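Local atomic coordinates of beta-glucuronidase (PDB entry 6U7J), a protein that hydrolyses beta-D-glucuronides and, as a glycoside hydrolase family 2 enzyme of a gut bacterium, probably takes part in releasing estrogens from their glucuronides. Residues Y35-Q38 against G39-E42; D54-V57 against P58-Y61; T66-E69 against L70-H73; E130-E134 against G135-L139; K397-Y400 against Q401-K404. One frame throughout, in Å; residues are numbered along the deposited sequence.

Interaction 1. Residues Y35-Q38 against G39-E42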
loop_
_atom_site.group_PDB
_atom_site.type_symbol
_atom_site.label_atom_id
_atom_site.label_comp_id
_atom_site.label_asym_id
_atom_site.label_seq_id
_atom_site.Cartn_x
_atom_site.Cartn_y
_atom_site.Cartn_z
ATOM N N TYR B 35 27.180 0.161 -28.770
ATOM C CA TYR B 35 28.151 1.176 -28.387
ATOM C C TYR B 35 27.722 2.464 -29.070
ATOM O O TYR B 35 26.851 2.456 -29.942
ATOM C CB TYR B 35 29.594 0.768 -28.747
ATOM C CG TYR B 35 29.822 0.525 -30.227
ATOM C CD1 TYR B 35 30.082 1.581 -31.095
ATOM C CD2 TYR B 35 29.779 -0.758 -30.756
ATOM C CE1 TYR B 35 30.297 1.365 -32.446
ATOM C CE2 TYR B 35 29.987 -0.983 -32.116
ATOM C CZ TYR B 35 30.250 0.080 -32.950
ATOM O OH TYR B 35 30.446 -0.133 -34.302
ATOM N N TYR B 36 28.327 3.577 -28.661
ATOM C CA TYR B 36 27.893 4.879 -29.159
ATOM C C TYR B 36 27.960 4.935 -30.684
ATOM O O TYR B 36 29.023 4.727 -31.279
ATOM C CB TYR B 36 28.745 5.987 -28.548
ATOM C CG TYR B 36 28.255 7.367 -28.906
ATOM C CD1 TYR B 36 26.920 7.713 -28.735
ATOM C CD2 TYR B 36 29.122 8.325 -29.421
ATOM C CE1 TYR B 36 26.456 8.985 -29.067
ATOM C CE2 TYR B 36 28.668 9.605 -29.758
ATOM C CZ TYR B 36 27.333 9.926 -29.582
ATOM O OH TYR B 36 26.874 11.191 -29.918
ATOM N N LYS B 37 26.803 5.185 -31.305
ATOM C CA LYS B 37 26.632 5.380 -32.745
ATOM C C LYS B 37 26.927 4.122 -33.574
ATOM O O LYS B 37 27.194 4.228 -34.774
ATOM C CB LYS B 37 27.474 6.565 -33.241
ATOM C CG LYS B 37 26.920 7.926 -32.791
ATOM C CD LYS B 37 27.578 9.091 -33.528
ATOM C CE LYS B 37 29.092 9.086 -33.321
ATOM N NZ LYS B 37 29.832 9.929 -34.313
ATOM N N GLN B 38 26.827 2.928 -32.975
ATOM C CA GLN B 38 27.098 1.691 -33.706
ATOM C C GLN B 38 26.283 1.600 -34.990
ATOM O O GLN B 38 26.817 1.258 -36.051
ATOM C CB GLN B 38 26.813 0.477 -32.829
ATOM C CG GLN B 38 26.925 -0.838 -33.600
ATOM C CD GLN B 38 26.712 -2.045 -32.714
ATOM O OE1 GLN B 38 26.059 -1.957 -31.672
ATOM N NE2 GLN B 38 27.274 -3.180 -33.113
ATOM N N GLY B 39 24.985 1.913 -34.915
ATOM C CA GLY B 39 24.138 1.818 -36.098
ATOM C C GLY B 39 24.619 2.681 -37.253
ATOM O O GLY B 39 24.569 2.263 -38.415
ATOM N N PHE B 40 25.060 3.905 -36.957
ATOM C CA PHE B 40 25.574 4.773 -38.012
ATOM C C PHE B 40 26.900 4.247 -38.537
ATOM O O PHE B 40 27.143 4.248 -39.751
ATOM C CB PHE B 40 25.752 6.207 -37.503
ATOM C CG PHE B 40 24.480 6.865 -37.050
ATOM C CD1 PHE B 40 23.378 6.922 -37.876
ATOM C CD2 PHE B 40 24.398 7.432 -35.787
ATOM C CE1 PHE B 40 22.200 7.530 -37.450
ATOM C CE2 PHE B 40 23.228 8.045 -35.352
ATOM C CZ PHE B 40 22.125 8.092 -36.183
ATOM N N GLU B 41 27.768 3.797 -37.634
ATOM C CA GLU B 41 29.094 3.353 -38.040
ATOM C C GLU B 41 29.020 2.080 -38.870
ATOM O O GLU B 41 29.759 1.928 -39.849
ATOM C CB GLU B 41 29.975 3.150 -36.804
ATOM C CG GLU B 41 30.446 4.470 -36.195
ATOM C CD GLU B 41 31.663 4.321 -35.299
ATOM O OE1 GLU B 41 32.263 3.218 -35.269
ATOM O OE2 GLU B 41 32.018 5.316 -34.623
ATOM N N GLU B 42 28.127 1.167 -38.509
ATOM C CA GLU B 42 27.957 -0.073 -39.246
ATOM C C GLU B 42 26.909 0.045 -40.337
ATOM O O GLU B 42 26.590 -0.959 -40.989
ATOM C CB GLU B 42 27.615 -1.203 -38.268
ATOM C CG GLU B 42 28.701 -1.360 -37.217
ATOM C CD GLU B 42 28.512 -2.582 -36.330
ATOM O OE1 GLU B 42 27.591 -3.381 -36.596
ATOM O OE2 GLU B 42 29.279 -2.724 -35.353
#
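Tyr35, just before the short helix 38-41, and Gln38, in its first turn, converge on the carboxylate of Glu42, just after it. Glu42 CB lies 3.4 Å from Gln38 O, and CG passes the same oxygen. With CG swung beside its own backbone N (chi1 -58°) and the chain extended beyond it, the carboxylate is carried back toward the first turn. There Glu42 OE2 takes two hydrogen bonds, from Tyr35 OH at 3.0 Å and from Gln38 NE2 also at 3.0 Å. Both donors come from the same face of the carboxylate. The phenol arrives on the anti side, whereas the amide stands well above the plane, its own plane turned 84° from that of the carboxylate. Glu42 OE1 is bound by Trp44 NE1, so both oxygens are held and the group is fixed in rotation. Gln38 uses its other end, OE1, on Asn34 N, and Gln38 CB lies over the centre of the Tyr35 ring, 3.4 Å above the plane. A type II turn from Tyr35 to Gln38 leads into the helix, whose i to i+4 bonds include Glu41 N to Lys37 O at 2.9 Å. On another side of this turn, Phe40 meets Lys37 CG with its ring edge and packs edge-to-face on Trp76 and Trp78 of strand 76-85, touching Val106 and Tyr108 of strand 104-109.

Interaction 2. Residues D54-V57 against P58-Y61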
loop_
_atom_site.group_PDB
_atom_site.type_symbol
_atom_site.label_atom_id
_atom_site.label_comp_id
_atom_site.label_asym_id
_atom_site.label_seq_id
_atom_site.Cartn_x
_atom_site.Cartn_y
_atom_site.Cartn_z
ATOM N N ASP B 54 10.237 -6.661 -30.861
ATOM C CA ASP B 54 9.050 -5.859 -31.156
ATOM C C ASP B 54 8.970 -4.637 -30.253
ATOM O O ASP B 54 9.336 -4.682 -29.073
ATOM C CB ASP B 54 7.773 -6.673 -30.957
ATOM C CG ASP B 54 7.700 -7.859 -31.867
ATOM O OD1 ASP B 54 8.267 -7.793 -32.969
ATOM O OD2 ASP B 54 7.075 -8.868 -31.484
ATOM N N MET B 55 8.444 -3.540 -30.807
ATOM C CA MET B 55 8.280 -2.324 -30.047
ATOM C C MET B 55 7.038 -1.596 -30.553
ATOM O O MET B 55 6.908 -1.389 -31.769
ATOM C CB MET B 55 9.505 -1.408 -30.145
ATOM C CG MET B 55 9.458 -0.199 -29.181
ATOM S SD MET B 55 9.585 -0.633 -27.406
ATOM C CE MET B 55 11.069 -1.609 -27.321
ATOM N N PRO B 56 6.118 -1.228 -29.670
ATOM C CA PRO B 56 4.912 -0.519 -30.112
ATOM C C PRO B 56 5.212 0.925 -30.464
ATOM O O PRO B 56 6.141 1.542 -29.933
ATOM C CB PRO B 56 3.976 -0.596 -28.894
ATOM C CG PRO B 56 4.919 -0.745 -27.703
ATOM C CD PRO B 56 6.096 -1.554 -28.227
ATOM N N VAL B 57 4.395 1.461 -31.368
ATOM C CA VAL B 57 4.432 2.865 -31.766
ATOM C C VAL B 57 2.986 3.341 -31.834
ATOM O O VAL B 57 2.166 2.699 -32.504
ATOM C CB VAL B 57 5.153 3.057 -33.111
ATOM C CG1 VAL B 57 4.985 4.495 -33.610
ATOM C CG2 VAL B 57 6.618 2.720 -32.986
ATOM N N PRO B 58 2.615 4.442 -31.154
ATOM C CA PRO B 58 3.488 5.294 -30.344
ATOM C C PRO B 58 3.663 4.788 -28.901
ATOM O O PRO B 58 2.756 4.145 -28.378
ATOM C CB PRO B 58 2.755 6.637 -30.357
ATOM C CG PRO B 58 1.307 6.243 -30.421
ATOM C CD PRO B 58 1.231 4.956 -31.195
ATOM N N SER B 59 4.801 5.122 -28.283
ATOM C CA SER B 59 5.204 4.647 -26.956
ATOM C C SER B 59 6.654 5.043 -26.733
ATOM O O SER B 59 7.407 5.202 -27.697
ATOM C CB SER B 59 5.061 3.118 -26.820
ATOM O OG SER B 59 5.417 2.664 -25.517
ATOM N N SER B 60 7.040 5.249 -25.479
ATOM C CA SER B 60 8.446 5.211 -25.118
ATOM C C SER B 60 8.915 3.755 -25.136
ATOM O O SER B 60 8.122 2.833 -24.924
ATOM C CB SER B 60 8.651 5.821 -23.722
ATOM O OG SER B 60 8.004 7.091 -23.579
ATOM N N TYR B 61 10.207 3.535 -25.391
ATOM C CA TYR B 61 10.710 2.167 -25.298
ATOM C C TYR B 61 11.166 1.772 -23.900
ATOM O O TYR B 61 11.420 0.586 -23.666
ATOM C CB TYR B 61 11.870 1.923 -26.278
ATOM C CG TYR B 61 13.117 2.781 -26.097
ATOM C CD1 TYR B 61 14.054 2.506 -25.111
ATOM C CD2 TYR B 61 13.371 3.841 -26.965
ATOM C CE1 TYR B 61 15.198 3.293 -24.975
ATOM C CE2 TYR B 61 14.490 4.620 -26.839
ATOM C CZ TYR B 61 15.407 4.345 -25.848
ATOM O OH TYR B 61 16.536 5.139 -25.748
HETATM O O HOH W 1 7.939 3.451 -29.532
#
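Met55 meets Tyr61 because its side chain, with CG opposite the backbone N (chi1 -171°), bends at both chi2 (68°) and chi3. These bends bring Met55 SD to 3.6 Å from Tyr61 CB and lay CE close to the same carbon. Tyr61 CG stands between its own N and carbonyl carbon (chi1 61°), which directs the aromatic end elsewhere and presents CB to the sulfur, so the contact is apolar and involves no ring face. The chain reverses between them through the cis peptide bond between Val57 and Pro58. Inside this bend Pro56 CG lies 4.0 Å from Ser59 CB, and Pro56 also packs on Ala320 of the second subunit. One water spans the gap, donating to Pro56 O at 2.7 Å and to Ser59 O at 2.6 Å, and so bridges two carbonyl oxygens, both acceptors. Ser59 OG turns along its own strand to bond Ser60 O at 2.8 Å and has a weak bond to Arg313 O. The bend links the large antiparallel sheet, through strand 53-57, to the two-stranded sheet of 59-60 and 183-184. Strand 53-57 pairs with strand 20-32 through Met55 and Val57, strand 59-60 pairs antiparallel with strand 183-184, and the side chains of Met55, Val57 and Tyr61 rest on Tyr79 of strand 76-85.

Interaction 3. Residues T66-E69 against L70-H73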
loop_
_atom_site.group_PDB
_atom_site.type_symbol
_atom_site.label_atom_id
_atom_site.label_comp_id
_atom_site.label_asym_id
_atom_site.label_seq_id
_atom_site.Cartn_x
_atom_site.Cartn_y
_atom_site.Cartn_z
ATOM N N THR B 66 11.893 -5.961 -19.797
ATOM C CA THR B 66 12.353 -6.288 -18.463
ATOM C C THR B 66 13.837 -5.996 -18.300
ATOM O O THR B 66 14.424 -6.334 -17.275
ATOM C CB THR B 66 12.036 -7.756 -18.174
ATOM O OG1 THR B 66 12.733 -8.574 -19.106
ATOM C CG2 THR B 66 10.545 -8.017 -18.381
ATOM N N ASP B 67 14.424 -5.302 -19.259
ATOM C CA ASP B 67 15.865 -5.149 -19.366
ATOM C C ASP B 67 16.299 -3.782 -18.849
ATOM O O ASP B 67 15.915 -2.753 -19.413
ATOM C CB ASP B 67 16.279 -5.317 -20.826
ATOM C CG ASP B 67 17.734 -5.101 -21.017
ATOM O OD1 ASP B 67 18.512 -5.539 -20.140
ATOM O OD2 ASP B 67 18.097 -4.478 -22.028
ATOM N N GLN B 68 17.120 -3.769 -17.801
ATOM C CA GLN B 68 17.583 -2.495 -17.254
ATOM C C GLN B 68 18.458 -1.724 -18.250
ATOM O O GLN B 68 18.400 -0.487 -18.304
ATOM C CB GLN B 68 18.330 -2.756 -15.947
ATOM C CG GLN B 68 19.086 -1.572 -15.384
ATOM C CD GLN B 68 20.530 -1.533 -15.855
ATOM O OE1 GLN B 68 21.174 -2.579 -15.996
ATOM N NE2 GLN B 68 21.046 -0.322 -16.116
ATOM N N GLU B 69 19.259 -2.425 -19.054
ATOM C CA GLU B 69 20.147 -1.732 -19.981
ATOM C C GLU B 69 19.376 -0.946 -21.030
ATOM O O GLU B 69 19.809 0.138 -21.439
ATOM C CB GLU B 69 21.096 -2.721 -20.650
ATOM C CG GLU B 69 22.226 -3.146 -19.746
ATOM C CD GLU B 69 22.641 -4.573 -19.981
ATOM O OE1 GLU B 69 22.151 -5.463 -19.239
ATOM O OE2 GLU B 69 23.454 -4.800 -20.905
ATOM N N LEU B 70 18.237 -1.463 -21.482
ATOM C CA LEU B 70 17.426 -0.689 -22.411
ATOM C C LEU B 70 16.726 0.475 -21.698
ATOM O O LEU B 70 16.691 1.597 -22.217
ATOM C CB LEU B 70 16.425 -1.602 -23.116
ATOM C CG LEU B 70 15.567 -0.883 -24.162
ATOM C CD1 LEU B 70 16.445 -0.222 -25.216
ATOM C CD2 LEU B 70 14.555 -1.824 -24.808
ATOM N N ARG B 71 16.196 0.243 -20.490
ATOM C CA ARG B 71 15.577 1.336 -19.736
ATOM C C ARG B 71 16.539 2.508 -19.549
ATOM O O ARG B 71 16.155 3.668 -19.743
ATOM C CB ARG B 71 15.078 0.830 -18.377
ATOM C CG ARG B 71 14.314 1.895 -17.536
ATOM C CD ARG B 71 14.218 1.485 -16.027
ATOM N NE ARG B 71 15.530 1.489 -15.376
ATOM C CZ ARG B 71 15.863 0.811 -14.268
ATOM N NH1 ARG B 71 14.980 0.043 -13.634
ATOM N NH2 ARG B 71 17.103 0.908 -13.792
ATOM N N ASP B 72 17.800 2.228 -19.220
ATOM C CA ASP B 72 18.792 3.247 -18.901
ATOM C C ASP B 72 19.687 3.619 -20.089
ATOM O O ASP B 72 20.723 4.258 -19.891
ATOM C CB ASP B 72 19.668 2.769 -17.745
ATOM C CG ASP B 72 18.864 2.477 -16.471
ATOM O OD1 ASP B 72 17.713 2.965 -16.331
ATOM O OD2 ASP B 72 19.405 1.759 -15.606
ATOM N N HIS B 73 19.312 3.234 -21.306
ATOM C CA HIS B 73 20.158 3.423 -22.486
ATOM C C HIS B 73 20.499 4.898 -22.728
ATOM O O HIS B 73 19.635 5.778 -22.654
ATOM C CB HIS B 73 19.445 2.830 -23.704
ATOM C CG HIS B 73 20.183 2.995 -24.999
ATOM N ND1 HIS B 73 21.318 2.280 -25.310
ATOM C CD2 HIS B 73 19.920 3.770 -26.081
ATOM C CE1 HIS B 73 21.734 2.617 -26.521
ATOM N NE2 HIS B 73 20.902 3.521 -27.011
#
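Gln68 reaches Asp72 across the single-turn helix 68-71, which is N-capped by Asp67 and has Asp72 as the first residue after it. Gln68 has CG opposite its backbone N (chi1 169°) and then bends at chi2, which carries the amide forward along the turn to Arg71 and Asp72. Gln68 NE2 reaches Asp72 OD2 at 2.7 Å in a nearly straight bond (172°); the acceptor lies in the amide plane, and the oxygen is approached on its anti side, tilted from the carboxylate plane. The same oxygen accepts Arg71 NH2 on its syn side, while Arg71 NE bonds Asp72 OD1 at 2.8 Å. Arg71 therefore grips the carboxylate side-on, with one nitrogen for each oxygen, and Gln68 CG packs 3.6 Å from Arg71 NH2. The backbones of Gln68 and Asp72 are joined as well, by Asp72 N to Gln68 O at 2.9 Å.

Leu70 meets the cap through its backbone N and CB. Asp67 OD2 accepts Leu70 N at 3.1 Å from above the carboxylate plane and also touches Leu70 CB, whereas OD1 accepts Glu69 N only weakly. The leucine end leads away from the cap to Phe30 and Arg32 of strand 20-32 and to Tyr61. On the helix side bearing Arg71, the third subunit approaches: Arg71 NH1 bonds the carbonyl of Glu520 of that subunit, and Gln68 packs on its Pro519. Back at the N terminus of the turn, Arg71 N closes the helical bond to Asp67 O at 3.2 Å, in the carbonyl plane.

Interaction 4. Residues E130-E134 against G135-L139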
loop_
_atom_site.group_PDB
_atom_site.type_symbol
_atom_site.label_atom_id
_atom_site.label_comp_id
_atom_site.label_asym_id
_atom_site.label_seq_id
_atom_site.Cartn_x
_atom_site.Cartn_y
_atom_site.Cartn_z
ATOM N N GLU B 130 8.525 11.642 -54.850
ATOM C CA GLU B 130 9.391 11.127 -55.899
ATOM C C GLU B 130 10.310 10.010 -55.417
ATOM O O GLU B 130 11.139 9.529 -56.195
ATOM C CB GLU B 130 10.212 12.264 -56.516
ATOM C CG GLU B 130 9.379 13.364 -57.221
ATOM C CD GLU B 130 8.360 12.837 -58.256
ATOM O OE1 GLU B 130 8.644 11.837 -58.964
ATOM O OE2 GLU B 130 7.265 13.444 -58.373
ATOM N N MET B 131 10.181 9.569 -54.170
ATOM C CA MET B 131 11.118 8.589 -53.647
ATOM C C MET B 131 10.488 7.275 -53.225
ATOM O O MET B 131 11.190 6.256 -53.190
ATOM C CB MET B 131 11.877 9.170 -52.458
ATOM C CG MET B 131 12.199 10.634 -52.629
ATOM S SD MET B 131 13.215 11.169 -51.251
ATOM C CE MET B 131 12.282 12.562 -50.651
ATOM N N ALA B 132 9.207 7.262 -52.874
ATOM C CA ALA B 132 8.582 6.027 -52.437
ATOM C C ALA B 132 8.132 5.221 -53.646
ATOM O O ALA B 132 7.676 5.780 -54.648
ATOM C CB ALA B 132 7.399 6.318 -51.515
ATOM N N ASN B 133 8.282 3.910 -53.562
ATOM C CA ASN B 133 7.793 3.032 -54.611
ATOM C C ASN B 133 6.324 2.719 -54.387
ATOM O O ASN B 133 5.829 2.718 -53.255
ATOM C CB ASN B 133 8.569 1.709 -54.658
ATOM C CG ASN B 133 9.997 1.853 -54.207
ATOM O OD1 ASN B 133 10.741 2.696 -54.715
ATOM N ND2 ASN B 133 10.401 1.021 -53.245
ATOM N N GLU B 134 5.635 2.423 -55.483
ATOM C CA GLU B 134 4.346 1.758 -55.387
ATOM C C GLU B 134 4.524 0.409 -54.702
ATOM O O GLU B 134 5.502 -0.304 -54.933
ATOM C CB GLU B 134 3.743 1.577 -56.780
ATOM C CG GLU B 134 2.331 1.030 -56.786
ATOM C CD GLU B 134 1.793 0.861 -58.199
ATOM O OE1 GLU B 134 1.456 1.884 -58.839
ATOM O OE2 GLU B 134 1.705 -0.299 -58.665
ATOM N N GLY B 135 3.582 0.061 -53.839
ATOM C CA GLY B 135 3.755 -1.145 -53.058
ATOM C C GLY B 135 4.695 -0.947 -51.885
ATOM O O GLY B 135 4.731 0.127 -51.279
ATOM N N GLU B 136 5.487 -1.980 -51.597
ATOM C CA GLU B 136 6.221 -2.087 -50.342
ATOM C C GLU B 136 7.407 -1.127 -50.274
ATOM O O GLU B 136 8.159 -0.973 -51.240
ATOM C CB GLU B 136 6.702 -3.528 -50.172
ATOM C CG GLU B 136 7.630 -3.753 -49.021
ATOM C CD GLU B 136 7.405 -5.096 -48.352
ATOM O OE1 GLU B 136 6.265 -5.363 -47.906
ATOM O OE2 GLU B 136 8.375 -5.882 -48.277
ATOM N N ASN B 137 7.558 -0.470 -49.120
ATOM C CA ASN B 137 8.706 0.371 -48.794
ATOM C C ASN B 137 9.228 -0.007 -47.404
ATOM O O ASN B 137 8.508 -0.590 -46.588
ATOM C CB ASN B 137 8.337 1.867 -48.825
ATOM C CG ASN B 137 8.010 2.367 -50.234
ATOM O OD1 ASN B 137 8.833 3.022 -50.873
ATOM N ND2 ASN B 137 6.815 2.044 -50.723
ATOM N N ARG B 138 10.487 0.332 -47.134
ATOM C CA ARG B 138 11.099 0.083 -45.836
ATOM C C ARG B 138 11.389 1.414 -45.169
ATOM O O ARG B 138 12.012 2.294 -45.775
ATOM C CB ARG B 138 12.389 -0.737 -45.957
ATOM C CG ARG B 138 13.063 -1.026 -44.615
ATOM C CD ARG B 138 14.085 -2.181 -44.697
ATOM N NE ARG B 138 15.155 -1.891 -45.641
ATOM C CZ ARG B 138 16.235 -1.176 -45.343
ATOM N NH1 ARG B 138 16.397 -0.699 -44.117
ATOM N NH2 ARG B 138 17.149 -0.934 -46.270
ATOM N N LEU B 139 10.935 1.557 -43.926
ATOM C CA LEU B 139 11.080 2.791 -43.165
ATOM C C LEU B 139 11.934 2.494 -41.941
ATOM O O LEU B 139 11.572 1.640 -41.121
ATOM C CB LEU B 139 9.706 3.350 -42.766
ATOM C CG LEU B 139 9.723 4.589 -41.865
ATOM C CD1 LEU B 139 10.574 5.708 -42.470
ATOM C CD2 LEU B 139 8.304 5.087 -41.578
#
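Asn137 points its amide across the loop that enters strand 135-144 and binds the backbone of Asn133 with both ends. Asn137 OD1 accepts Asn133 N at 2.9 Å, in the carbonyl plane and on a lone pair. From the other end of the amide, Asn137 ND2 gives a nearly straight bond (170°) to Asn133 O at 2.8 Å, with the oxygen lying in the amide plane and the donor tilted from the carbonyl plane of Asn133. The side chain of Asn133 runs obliquely past that of Asn137, the two amide planes only 21° apart, and Asn133 ND2 stays 3.5 Å from Asn137 OD1 at an angle too poor for a bond. Ala132 borders the same oxygen, Ala132 CA lying 3.4 Å from Asn137 OD1. Gly135 completes the bend with a positive phi (79°), a backbone conformation that suits glycine, which has no side chain to meet the carbonyl O of Glu134. Asn137 ND2 also makes a weak bond to Gly135 O. Asn137 OD1 has a further donor in Asn110 ND2, and the strand itself pairs with strand 76-85. The two-ended bonding to one residue's N and O fastens the loop by polar bonds, and the buried amide is satisfied at both ends.

Interaction 5. Residues K397-Y400 against Q401-K404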
loop_
_atom_site.group_PDB
_atom_site.type_symbol
_atom_site.label_atom_id
_atom_site.label_comp_id
_atom_site.label_asym_id
_atom_site.label_seq_id
_atom_site.Cartn_x
_atom_site.Cartn_y
_atom_site.Cartn_z
ATOM N N LYS B 397 9.140 29.233 -33.015
ATOM C CA LYS B 397 8.595 29.337 -34.365
ATOM C C LYS B 397 7.759 28.108 -34.712
ATOM O O LYS B 397 6.630 28.227 -35.210
ATOM C CB LYS B 397 9.755 29.517 -35.355
ATOM C CG LYS B 397 9.386 29.475 -36.834
ATOM C CD LYS B 397 8.352 30.511 -37.160
ATOM C CE LYS B 397 8.300 30.777 -38.663
ATOM N NZ LYS B 397 7.110 31.627 -38.976
ATOM N N GLU B 398 8.307 26.912 -34.449
ATOM C CA GLU B 398 7.601 25.663 -34.733
ATOM C C GLU B 398 6.338 25.530 -33.881
ATOM O O GLU B 398 5.269 25.171 -34.390
ATOM C CB GLU B 398 8.526 24.474 -34.479
ATOM C CG GLU B 398 9.398 24.009 -35.644
ATOM C CD GLU B 398 10.249 22.809 -35.239
ATOM O OE1 GLU B 398 11.267 23.022 -34.538
ATOM O OE2 GLU B 398 9.886 21.652 -35.572
ATOM N N LEU B 399 6.444 25.796 -32.573
ATOM C CA LEU B 399 5.258 25.706 -31.717
ATOM C C LEU B 399 4.164 26.653 -32.195
ATOM O O LEU B 399 2.996 26.255 -32.299
ATOM C CB LEU B 399 5.606 26.005 -30.254
ATOM C CG LEU B 399 4.393 25.909 -29.323
ATOM C CD1 LEU B 399 3.709 24.554 -29.406
ATOM C CD2 LEU B 399 4.805 26.183 -27.906
ATOM N N TYR B 400 4.527 27.903 -32.521
ATOM C CA TYR B 400 3.536 28.853 -33.028
ATOM C C TYR B 400 2.887 28.337 -34.306
ATOM O O TYR B 400 1.660 28.367 -34.448
ATOM C CB TYR B 400 4.171 30.228 -33.264
ATOM C CG TYR B 400 3.209 31.195 -33.930
ATOM C CD1 TYR B 400 2.173 31.776 -33.212
ATOM C CD2 TYR B 400 3.311 31.487 -35.300
ATOM C CE1 TYR B 400 1.268 32.645 -33.828
ATOM C CE2 TYR B 400 2.413 32.338 -35.926
ATOM C CZ TYR B 400 1.397 32.919 -35.188
ATOM O OH TYR B 400 0.516 33.777 -35.804
ATOM N N GLN B 401 3.687 27.829 -35.243
ATOM C CA GLN B 401 3.099 27.365 -36.495
ATOM C C GLN B 401 2.110 26.234 -36.252
ATOM O O GLN B 401 1.069 26.153 -36.917
ATOM C CB GLN B 401 4.194 26.917 -37.469
ATOM C CG GLN B 401 4.821 28.064 -38.262
ATOM C CD GLN B 401 3.850 28.674 -39.251
ATOM O OE1 GLN B 401 3.529 29.858 -39.163
ATOM N NE2 GLN B 401 3.358 27.863 -40.188
ATOM N N ARG B 402 2.416 25.343 -35.304
ATOM C CA ARG B 402 1.514 24.225 -35.050
ATOM C C ARG B 402 0.237 24.669 -34.336
ATOM O O ARG B 402 -0.860 24.211 -34.679
ATOM C CB ARG B 402 2.232 23.141 -34.241
ATOM C CG ARG B 402 1.528 21.779 -34.274
ATOM C CD ARG B 402 2.060 20.863 -33.196
ATOM N NE ARG B 402 1.580 21.260 -31.869
ATOM C CZ ARG B 402 1.710 20.523 -30.770
ATOM N NH1 ARG B 402 2.315 19.325 -30.819
ATOM N NH2 ARG B 402 1.239 20.987 -29.614
ATOM N N ASP B 403 0.343 25.549 -33.337
ATOM C CA ASP B 403 -0.790 25.795 -32.443
ATOM C C ASP B 403 -1.442 27.176 -32.595
ATOM O O ASP B 403 -2.380 27.487 -31.843
ATOM C CB ASP B 403 -0.348 25.578 -30.984
ATOM C CG ASP B 403 0.002 24.107 -30.672
ATOM O OD1 ASP B 403 -0.061 23.236 -31.580
ATOM O OD2 ASP B 403 0.357 23.827 -29.511
ATOM N N LYS B 404 -1.010 27.994 -33.564
ATOM C CA LYS B 404 -1.468 29.386 -33.642
ATOM C C LYS B 404 -2.979 29.489 -33.773
ATOM O O LYS B 404 -3.578 30.455 -33.290
ATOM C CB LYS B 404 -0.804 30.098 -34.823
ATOM C CG LYS B 404 -0.979 29.377 -36.155
ATOM C CD LYS B 404 -0.095 29.952 -37.239
ATOM C CE LYS B 404 -0.407 29.289 -38.573
ATOM N NZ LYS B 404 0.473 29.767 -39.668
#
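In the C-terminal part of helix 386-403, one of the helices of the TIM-barrel domain, Tyr400 and Lys404 pack together. Lys404 CB lies over one face of the Tyr400 ring in a CH-pi contact, 3.7 Å from the ring centroid and offset toward the rim, its closest approach being 3.4 Å to Tyr400 CE1. The lysine chain crosses the ring at about a right angle and runs on extended, with Lys404 CD 3.7 Å from Tyr400 CE2. Its CG sits between its own N and carbonyl carbon (chi1 54°), which keeps the first carbons close to Tyr400 O; that oxygen accepts Lys404 N in a weak bond at 2.8 Å. Farther out, Lys404 NZ bonds Ser202 OG and Asp200 of strand 198-208, and also Gln401 OE1 from above the carbonyl plane. Gln401 NE2 bonds Asp200 as well, so this face of the helix end is tied to the domain that carries that strand.

On another face, Arg402 holds Asp403 side-on, with Arg402 NE to Asp403 OD1 at 2.6 Å and NH2 to the syn lone pair of OD2 at 3.0 Å, while Arg402 NH1 bonds Tyr344 O. This paired grip fixes the carboxylate. Asp403 and Leu399 both pack on Trp412 of strand 409-416. The backbone i to i+4 bonds of the helix include Asp403 N to Leu399 O at 2.9 Å. Between the side chains of the same pair, Leu399 CD1 comes within 3.4 Å of Asp403 OD2.

Overall arrangement
Along the chain the five contacts lie in series, none nesting within or crossing another. The first four, at turns, loops or short helices, belong to the sugar-binding domain. Interaction 1 closes the helical turn after strand 20-32. Interaction 2 closes the cis-proline bend linking strands 53-57 and 59-60, and interaction 3 the helix that follows. Interactions 2 and 3 meet directly, Tyr61 packing on Leu70 and His73, and their centres are about 14 Å apart. Interaction 4 closes the loop into strand 135-144 and reaches the same sheet as interaction 2. Far along the sequence, interaction 5 lies along the C-terminal part of a TIM-barrel helix, its centre about 26 Å from that of interaction 2.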